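PDB 5MZ5: ALDH21) from Physcomitrella patens subsp. patens, which oxidises succinic semialdehyde to succinate with NADP(+) as the electron acceptor, as a member of the aldehyde dehydrogenase family. Local coordinates for residues Q120-M124 with N351-E355; Q324-V328 with E434-T438; A368-E372 with R391-I396; W374-A378 with V404-A410. All blocks are in the same frame, centred on the assembly; numbering follows the deposited sequence.

Contact 1: residues Q120-M124 with N351-E355; sequences QTLTM and NPFEE
F353 reaches across from the loop between helices 333-345 and 365-380 to lie against helix 115-126, and its ring carries most of the contact. With chi1 at -68°, CG stands opposite the residue's own carbonyl carbon and the ring extends to the helix. CG has T123 CG2 above it at 4.0 Å; the same methyl sits 3.6 Å from the ring centroid and 12° off the normal, a CH-pi contact over the face. CD1 meets Q120 OE1 at 3.2 Å, OE1 lying at the edge, near the ring plane, with the amide turned 22° from the ring. CZ, the tip, ends 3.6 Å from M124 CB. The turn that presents F353 is an Asx turn, F353 N donating to N351 OD1 (3.0 Å). Q120 NE2 is bonded to E116 and also to a water that donates to F353 O. Cutting F353 back to an alanine would probably leave a gap between helix and loop, where T123 CG2 and M124 CB now meet the ring. No direct hydrogen bond joins the segments, so between them the contact rests on apolar and CH-pi packing, the ring edge against Q120 OE1 and one water bridge.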
# COMPACT_ATOMS: atom_id res chain seq x y z
N GLN A 120 28.09 21.80 -19.08
CA GLN A 120 28.92 22.98 -19.33
C GLN A 120 28.17 24.28 -18.99
O GLN A 120 28.74 25.15 -18.35
CB GLN A 120 29.45 23.01 -20.78
CG GLN A 120 30.55 21.97 -21.07
CD GLN A 120 31.85 22.22 -20.34
OE1 GLN A 120 32.26 23.36 -20.10
NE2 GLN A 120 32.55 21.15 -19.99
N THR A 121 26.88 24.37 -19.37
CA THR A 121 25.99 25.50 -19.10
C THR A 121 25.77 25.64 -17.59
O THR A 121 25.76 26.76 -17.09
CB THR A 121 24.65 25.32 -19.85
OG1 THR A 121 24.92 25.23 -21.24
CG2 THR A 121 23.68 26.46 -19.59
N LEU A 122 25.59 24.50 -16.89
CA LEU A 122 25.42 24.43 -15.44
C LEU A 122 26.61 24.98 -14.71
O LEU A 122 26.44 25.82 -13.85
CB LEU A 122 25.20 22.98 -15.01
CG LEU A 122 23.81 22.55 -14.64
CD1 LEU A 122 23.82 21.09 -14.24
CD2 LEU A 122 23.26 23.40 -13.46
N THR A 123 27.82 24.51 -15.05
CA THR A 123 29.08 24.98 -14.45
C THR A 123 29.25 26.49 -14.68
O THR A 123 29.59 27.22 -13.75
CB THR A 123 30.25 24.15 -15.01
OG1 THR A 123 30.17 22.89 -14.38
CG2 THR A 123 31.63 24.79 -14.72
N MET A 124 29.00 26.94 -15.91
CA MET A 124 29.09 28.34 -16.30
C MET A 124 28.18 29.25 -15.44
O MET A 124 28.67 30.20 -14.82
CB MET A 124 28.81 28.48 -17.81
CG MET A 124 29.02 29.87 -18.38
SD MET A 124 27.56 30.93 -18.09
CE MET A 124 26.48 30.31 -19.39
N ASN A 351 39.29 27.09 -11.03
CA ASN A 351 38.47 27.12 -12.23
C ASN A 351 37.50 25.91 -12.26
O ASN A 351 37.96 24.78 -12.39
CB ASN A 351 39.37 27.15 -13.47
CG ASN A 351 38.64 27.25 -14.79
OD1 ASN A 351 37.41 27.19 -14.88
ND2 ASN A 351 39.41 27.41 -15.85
N PRO A 352 36.17 26.15 -12.13
CA PRO A 352 35.22 25.02 -12.10
C PRO A 352 35.17 24.21 -13.40
O PRO A 352 34.70 23.08 -13.38
CB PRO A 352 33.89 25.69 -11.73
CG PRO A 352 34.03 27.08 -12.25
CD PRO A 352 35.46 27.43 -11.97
N PHE A 353 35.70 24.78 -14.51
CA PHE A 353 35.78 24.09 -15.80
C PHE A 353 36.91 23.05 -15.87
O PHE A 353 36.92 22.22 -16.78
CB PHE A 353 35.85 25.09 -16.96
CG PHE A 353 34.58 25.87 -17.15
CD1 PHE A 353 33.50 25.33 -17.85
CD2 PHE A 353 34.45 27.16 -16.61
CE1 PHE A 353 32.32 26.06 -18.03
CE2 PHE A 353 33.26 27.89 -16.79
CZ PHE A 353 32.22 27.34 -17.51
N GLU A 354 37.84 23.08 -14.88
CA GLU A 354 38.93 22.10 -14.79
C GLU A 354 38.34 20.80 -14.25
O GLU A 354 37.51 20.84 -13.35
CB GLU A 354 40.07 22.56 -13.85
CG GLU A 354 40.80 23.84 -14.24
CD GLU A 354 41.70 23.85 -15.46
OE1 GLU A 354 41.87 22.79 -16.11
OE2 GLU A 354 42.25 24.93 -15.77
N GLU A 355 38.75 19.67 -14.84
CA GLU A 355 38.31 18.34 -14.47
C GLU A 355 38.69 17.96 -13.05
O GLU A 355 37.93 17.24 -12.41
CB GLU A 355 38.86 17.31 -15.46
CG GLU A 355 38.40 17.51 -16.90
CD GLU A 355 36.91 17.32 -17.16
OE1 GLU A 355 36.29 16.49 -16.45
OE2 GLU A 355 36.37 17.98 -18.07
O HOH W 1 35.37 21.23 -19.03

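Contact 2: residues Q324-V328 with E434-T438; sequences QRLYV and ECNNT
R325 and C435 bring the two backbones to 8.1 Å between their CA atoms, with strand 323-329 on one side and, on the other, helix 428-435 and the loop that follows it. R325 fills that interval. Its chain bends at chi3 (-72°), and the guanidinium then meets two successive carbonyls with its edge: NH1 donates to C435 O at 2.8 Å, nearly straight at 168°, and NH2 to E434 O at 3.0 Å. Both acceptors lie close to the guanidinium plane, which fixes the rotation of the group. NH2 also reaches Y327 OH at 2.8 Å, and NE is bonded to N289. The T438 methyl CG2 adds packing against NH1. Y327 crosses E434 at about a right angle, CE1 being 3.6 Å from E434 CG, while its CD2 lies 4.0 Å from C435 SG in an oblique sulfur-aromatic contact. The E434 carboxylate accepts N437 ND2 at OE1, and its OE2 takes a water shared with Y327 OH as well as a salt bridge from R411. A leucine in place of R325 would lack the guanidinium and is likely to leave C435 O and Y327 OH without these donors, and the helix less firmly tied to the strand. Helix 428-435 links the parallel strands 419-425 and 443-447, between which strands 323-329 and 290-294 lie; this beta-alpha-beta crossover, packed on the strands it passes, belongs to the alpha/beta catalytic domain of aldehyde dehydrogenases.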
# COMPACT_ATOMS: atom_id res chain seq x y z
N GLN A 324 27.41 21.06 8.08
CA GLN A 324 27.93 22.27 8.72
C GLN A 324 28.57 21.98 10.08
O GLN A 324 29.51 22.67 10.46
CB GLN A 324 26.81 23.31 8.86
CG GLN A 324 27.32 24.71 9.20
CD GLN A 324 26.20 25.72 9.21
OE1 GLN A 324 25.39 25.79 8.28
NE2 GLN A 324 26.11 26.50 10.27
N ARG A 325 28.06 20.97 10.81
CA ARG A 325 28.52 20.63 12.16
C ARG A 325 28.95 19.17 12.26
O ARG A 325 28.23 18.27 11.82
CB ARG A 325 27.45 20.96 13.22
CG ARG A 325 26.98 22.42 13.22
CD ARG A 325 25.84 22.63 14.19
NE ARG A 325 24.57 22.04 13.74
CZ ARG A 325 23.74 21.36 14.52
NH1 ARG A 325 22.58 20.93 14.05
NH2 ARG A 325 24.05 21.12 15.80
N LEU A 326 30.16 18.96 12.81
CA LEU A 326 30.74 17.64 12.95
C LEU A 326 31.04 17.35 14.42
O LEU A 326 31.84 18.06 15.03
CB LEU A 326 32.00 17.53 12.07
CG LEU A 326 32.78 16.21 12.04
CD1 LEU A 326 31.86 14.97 11.85
CD2 LEU A 326 33.89 16.27 10.99
N TYR A 327 30.38 16.31 14.97
CA TYR A 327 30.49 15.85 16.36
C TYR A 327 31.22 14.52 16.37
O TYR A 327 30.75 13.54 15.79
CB TYR A 327 29.09 15.74 17.02
CG TYR A 327 28.39 17.09 17.05
CD1 TYR A 327 28.62 18.00 18.08
CD2 TYR A 327 27.54 17.47 16.01
CE1 TYR A 327 28.03 19.26 18.08
CE2 TYR A 327 26.95 18.73 15.99
CZ TYR A 327 27.19 19.62 17.03
OH TYR A 327 26.61 20.86 17.00
N VAL A 328 32.44 14.51 16.94
CA VAL A 328 33.28 13.32 16.97
C VAL A 328 33.51 12.87 18.42
O VAL A 328 33.82 13.69 19.27
CB VAL A 328 34.62 13.55 16.22
CG1 VAL A 328 35.49 12.30 16.23
CG2 VAL A 328 34.36 14.04 14.79
N GLU A 434 22.58 17.70 20.98
CA GLU A 434 23.28 18.82 20.37
C GLU A 434 23.02 18.92 18.86
O GLU A 434 22.95 20.03 18.33
CB GLU A 434 24.78 18.80 20.71
CG GLU A 434 25.47 20.14 20.48
CD GLU A 434 24.85 21.39 21.07
OE1 GLU A 434 24.08 21.29 22.05
OE2 GLU A 434 25.17 22.49 20.56
N CYS A 435 22.85 17.76 18.18
CA CYS A 435 22.47 17.71 16.75
C CYS A 435 21.14 18.43 16.55
O CYS A 435 20.98 19.16 15.58
CB CYS A 435 22.39 16.26 16.27
SG CYS A 435 24.00 15.52 15.93
N ASN A 436 20.21 18.22 17.50
CA ASN A 436 18.87 18.79 17.54
C ASN A 436 18.84 20.23 18.00
O ASN A 436 17.80 20.87 17.84
CB ASN A 436 17.94 17.94 18.43
CG ASN A 436 17.64 16.58 17.86
OD1 ASN A 436 17.75 16.35 16.64
ND2 ASN A 436 17.21 15.68 18.71
N ASN A 437 19.97 20.74 18.58
CA ASN A 437 20.09 22.10 19.10
C ASN A 437 20.30 23.11 17.95
O ASN A 437 21.38 23.70 17.78
CB ASN A 437 21.19 22.18 20.19
CG ASN A 437 21.19 23.48 20.96
OD1 ASN A 437 20.26 24.27 20.87
ND2 ASN A 437 22.25 23.73 21.73
N THR A 438 19.23 23.28 17.17
CA THR A 438 19.17 24.11 15.97
C THR A 438 17.71 24.42 15.64
O THR A 438 16.82 23.68 16.06
CB THR A 438 19.89 23.39 14.78
OG1 THR A 438 19.82 24.21 13.61
CG2 THR A 438 19.30 22.00 14.46
O HOH W 2 27.44 22.56 19.23

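Contact 3: residues A368-E372 with R391-I396; sequences AKGIE and RKGAFI
E372 OE1 accepts R391 NH1 at 3.0 Å in a salt bridge, joining helix 365-380 to a beta hairpin. The hairpin is defined by its turn, type II' from K392 to F395, with K392 and F395 exchanging both backbone bonds; G393 takes the positive phi that its place in such a turn requires. The salt bridge is single-pronged: OE1 lies in the guanidinium plane and is approached on its syn side, with the donor 24° out of the carboxylate plane, and carboxylate and guanidinium planes are 66° apart. The other oxygen, E372 OE2, receives a water at 2.6 Å that in turn accepts from R391 N, so the carboxylate holds the R391 side chain directly and its backbone N through the water. R391 is also braced from its own hairpin, NE donating to G393 O at 2.9 Å in the carbonyl plane, on a lone pair. The guanidinium is thus held at NE and NH1 by bonds, and K369 CG packs over one face, 3.6 Å from R391 CZ. The ammonium of K369 and R391 NH2 come within 4.7 Å of each other, NZ to NH2; E365 makes long, weak ion pairs with both and would probably offset their like charges. Beneath this polar rim the packing turns apolar. A368 CB rests on the turn carbonyls, 3.4 Å from A394 O, and I371 CG2 meets I396 CG2. I396 bends at chi2 (-74°), which brings its CD1 3.2 Å from A368 O, a close approach of a methyl to a helical carbonyl.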
# COMPACT_ATOMS: atom_id res chain seq x y z
N ALA A 368 30.55 35.31 -0.69
CA ALA A 368 31.88 35.00 -0.15
C ALA A 368 32.27 35.92 1.02
O ALA A 368 32.75 35.42 2.04
CB ALA A 368 32.93 35.08 -1.25
N LYS A 369 32.02 37.26 0.90
CA LYS A 369 32.30 38.26 1.94
C LYS A 369 31.50 37.95 3.21
O LYS A 369 32.06 38.07 4.30
CB LYS A 369 32.00 39.69 1.45
CG LYS A 369 33.04 40.27 0.50
CD LYS A 369 32.60 41.64 0.03
CE LYS A 369 33.52 42.22 -1.03
NZ LYS A 369 33.16 43.62 -1.37
N GLY A 370 30.24 37.54 3.05
CA GLY A 370 29.33 37.16 4.13
C GLY A 370 29.86 35.97 4.91
O GLY A 370 29.86 36.00 6.15
N ILE A 371 30.34 34.93 4.20
CA ILE A 371 30.93 33.71 4.78
C ILE A 371 32.22 34.08 5.56
O ILE A 371 32.38 33.69 6.71
CB ILE A 371 31.16 32.62 3.71
CG1 ILE A 371 29.82 32.11 3.15
CG2 ILE A 371 32.00 31.47 4.26
CD1 ILE A 371 29.86 31.61 1.68
N GLU A 372 33.11 34.88 4.93
CA GLU A 372 34.35 35.39 5.51
C GLU A 372 34.07 36.16 6.83
O GLU A 372 34.80 35.98 7.81
CB GLU A 372 35.06 36.31 4.49
CG GLU A 372 36.46 36.73 4.90
CD GLU A 372 37.05 37.90 4.14
OE1 GLU A 372 36.31 38.59 3.40
OE2 GLU A 372 38.27 38.15 4.30
N ARG A 391 39.47 34.67 1.95
CA ARG A 391 38.68 34.99 0.76
C ARG A 391 39.60 35.54 -0.33
O ARG A 391 40.52 36.31 -0.06
CB ARG A 391 37.56 35.99 1.11
CG ARG A 391 36.51 36.17 0.02
CD ARG A 391 35.73 37.44 0.26
NE ARG A 391 36.05 38.46 -0.74
CZ ARG A 391 36.48 39.69 -0.46
NH1 ARG A 391 36.63 40.07 0.80
NH2 ARG A 391 36.75 40.54 -1.44
N LYS A 392 39.33 35.13 -1.57
CA LYS A 392 40.04 35.54 -2.78
C LYS A 392 38.90 35.76 -3.80
O LYS A 392 38.46 34.80 -4.44
CB LYS A 392 41.00 34.42 -3.21
CG LYS A 392 42.16 34.83 -4.12
CD LYS A 392 42.81 33.59 -4.80
CE LYS A 392 41.97 33.03 -5.95
NZ LYS A 392 42.32 31.62 -6.28
N GLY A 393 38.38 37.00 -3.85
CA GLY A 393 37.25 37.37 -4.70
C GLY A 393 35.99 36.65 -4.25
O GLY A 393 35.53 36.85 -3.12
N ALA A 394 35.43 35.77 -5.11
CA ALA A 394 34.24 34.98 -4.79
C ALA A 394 34.62 33.61 -4.18
O ALA A 394 33.74 32.87 -3.74
CB ALA A 394 33.38 34.80 -6.04
N PHE A 395 35.92 33.30 -4.13
CA PHE A 395 36.45 32.06 -3.56
C PHE A 395 36.65 32.15 -2.04
O PHE A 395 37.19 33.14 -1.54
CB PHE A 395 37.78 31.67 -4.22
CG PHE A 395 37.65 31.10 -5.61
CD1 PHE A 395 37.44 29.73 -5.80
CD2 PHE A 395 37.76 31.91 -6.73
CE1 PHE A 395 37.34 29.20 -7.09
CE2 PHE A 395 37.66 31.36 -8.03
CZ PHE A 395 37.44 30.01 -8.19
N ILE A 396 36.21 31.11 -1.33
CA ILE A 396 36.39 30.92 0.11
C ILE A 396 37.14 29.61 0.24
O ILE A 396 36.69 28.59 -0.30
CB ILE A 396 35.04 30.90 0.92
CG1 ILE A 396 34.41 32.31 1.02
CG2 ILE A 396 35.21 30.30 2.33
CD1 ILE A 396 35.16 33.33 2.05
O HOH W 3 40.34 36.59 3.81

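Contact 4: residues W374-A378 with V404-A410; sequences WVKEA and VPIEANA
The start of helix 409-412, with A408 at the N-cap position, is met by E377 and W374 of helix 365-380. An alanine side chain has no acceptor to offer the first turn, and the N-H groups of N409 and A410 are met instead by E377 and by a water held by W374 O. E377 OE2 accepts N409 N in a weak bond of 3.4 Å, and the water accepts from A410 N while donating to W374 O at 2.6 Å. That water also gives a weak bond to E377 OE1. The same OE1 takes N409 ND2 at 2.9 Å, a bent bond (135°) whose donor stands 29° out of the carboxylate plane. E377 can serve both ends of N409 because its CG is anti to its backbone N (chi1 -176°), which carries the carboxylate across to the turn; K381 adds a salt bridge at OE2. The negative carboxylate may be slightly favoured by the N-terminal end of this short helix. N409 CB sits 3.5 Å from the centroid of the five-membered ring of W374, over the face, as a CH-pi contact. On the apolar flank, A378 CB lies 3.9 Å from V404 CG1 and 4.1 Å from A410 CB. W374 also comes about 6 Å, side chain to side chain, from E414, a residue that binds NADP(+). V375 and A378 touch I401 of strand 395-402, and V404 reaches L421 of strand 419-425, so that helix 365-380 lies against the sheet with helix 409-412 packed at its side.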
# COMPACT_ATOMS: atom_id res chain seq x y z
N TRP A 374 31.40 35.77 8.86
CA TRP A 374 30.96 34.78 9.84
C TRP A 374 32.12 33.95 10.37
O TRP A 374 32.12 33.62 11.55
CB TRP A 374 29.81 33.92 9.31
CG TRP A 374 28.50 34.65 9.27
CD1 TRP A 374 28.28 35.99 9.47
CD2 TRP A 374 27.21 34.08 8.99
NE1 TRP A 374 26.95 36.28 9.34
CE2 TRP A 374 26.27 35.13 9.04
CE3 TRP A 374 26.77 32.78 8.68
CZ2 TRP A 374 24.90 34.92 8.84
CZ3 TRP A 374 25.41 32.57 8.46
CH2 TRP A 374 24.50 33.64 8.52
N VAL A 375 33.13 33.66 9.53
CA VAL A 375 34.33 32.93 9.94
C VAL A 375 35.12 33.80 10.96
O VAL A 375 35.48 33.30 12.03
CB VAL A 375 35.19 32.46 8.73
CG1 VAL A 375 36.59 32.02 9.15
CG2 VAL A 375 34.49 31.34 7.95
N LYS A 376 35.35 35.09 10.62
CA LYS A 376 36.06 36.03 11.50
C LYS A 376 35.32 36.20 12.83
O LYS A 376 35.94 36.14 13.89
CB LYS A 376 36.29 37.39 10.81
CG LYS A 376 37.33 37.36 9.70
CD LYS A 376 37.79 38.75 9.31
CE LYS A 376 37.95 38.95 7.82
NZ LYS A 376 36.67 39.41 7.19
N GLU A 377 33.98 36.33 12.78
CA GLU A 377 33.15 36.46 13.97
C GLU A 377 33.25 35.20 14.85
O GLU A 377 33.35 35.34 16.07
CB GLU A 377 31.69 36.74 13.56
CG GLU A 377 30.74 36.99 14.73
CD GLU A 377 29.33 36.46 14.54
OE1 GLU A 377 28.90 36.27 13.38
OE2 GLU A 377 28.64 36.26 15.57
N ALA A 378 33.26 33.99 14.24
CA ALA A 378 33.37 32.71 14.94
C ALA A 378 34.69 32.62 15.71
O ALA A 378 34.68 32.21 16.87
CB ALA A 378 33.25 31.55 13.95
N VAL A 404 33.18 26.52 18.16
CA VAL A 404 32.50 27.78 17.88
C VAL A 404 31.29 27.87 18.85
O VAL A 404 30.48 26.93 18.90
CB VAL A 404 32.09 27.90 16.39
CG1 VAL A 404 31.18 29.10 16.15
CG2 VAL A 404 33.32 27.98 15.50
N PRO A 405 31.16 28.96 19.65
CA PRO A 405 30.02 29.05 20.59
C PRO A 405 28.67 29.21 19.89
O PRO A 405 28.60 29.66 18.75
CB PRO A 405 30.39 30.24 21.49
CG PRO A 405 31.28 31.07 20.67
CD PRO A 405 32.05 30.14 19.77
N ILE A 406 27.60 28.83 20.59
CA ILE A 406 26.21 28.86 20.15
C ILE A 406 25.73 30.27 19.69
O ILE A 406 24.89 30.36 18.82
CB ILE A 406 25.28 28.22 21.25
CG1 ILE A 406 23.90 27.85 20.69
CG2 ILE A 406 25.17 29.08 22.53
CD1 ILE A 406 23.79 26.45 20.08
N GLU A 407 26.29 31.34 20.28
CA GLU A 407 25.90 32.72 19.95
C GLU A 407 26.45 33.18 18.57
O GLU A 407 25.85 34.08 17.97
CB GLU A 407 26.25 33.71 21.08
CG GLU A 407 27.71 33.69 21.55
CD GLU A 407 28.08 32.70 22.65
OE1 GLU A 407 29.18 32.87 23.22
OE2 GLU A 407 27.30 31.76 22.93
N ALA A 408 27.55 32.56 18.07
CA ALA A 408 28.11 32.91 16.75
C ALA A 408 27.17 32.52 15.60
O ALA A 408 26.56 31.45 15.63
CB ALA A 408 29.47 32.25 16.56
N ASN A 409 27.06 33.42 14.59
CA ASN A 409 26.22 33.23 13.40
C ASN A 409 26.56 31.96 12.63
O ASN A 409 25.65 31.31 12.10
CB ASN A 409 26.30 34.42 12.46
CG ASN A 409 25.48 35.60 12.91
OD1 ASN A 409 24.31 35.48 13.26
ND2 ASN A 409 26.08 36.78 12.86
N ALA A 410 27.87 31.60 12.59
CA ALA A 410 28.37 30.39 11.92
C ALA A 410 27.76 29.13 12.56
O ALA A 410 27.55 28.15 11.85
CB ALA A 410 29.89 30.35 11.98
O HOH W 4 30.18 33.44 13.33

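From the N terminus, contact 1 opens on helix 115-126 and closes 227 residues later in the loop after helix 333-345. Contact 2 opens inside that span, at strand 323-329, but closes only where helix 428-435 runs into a loop, so contacts 1 and 2 cross. Contacts 3 and 4 nest within the loop of contact 2, follow contact 1 in series and cross each other. Contacts 2 and 4 touch through a weak hydrogen bond from Q324 NE2 to A410 O. Contacts 2 and 3 tie helices to strands of one sheet, contact 4 ties helix 365-380 to the start of helix 409-412, and contact 1 ties helix 115-126 to the loop before helix 365-380.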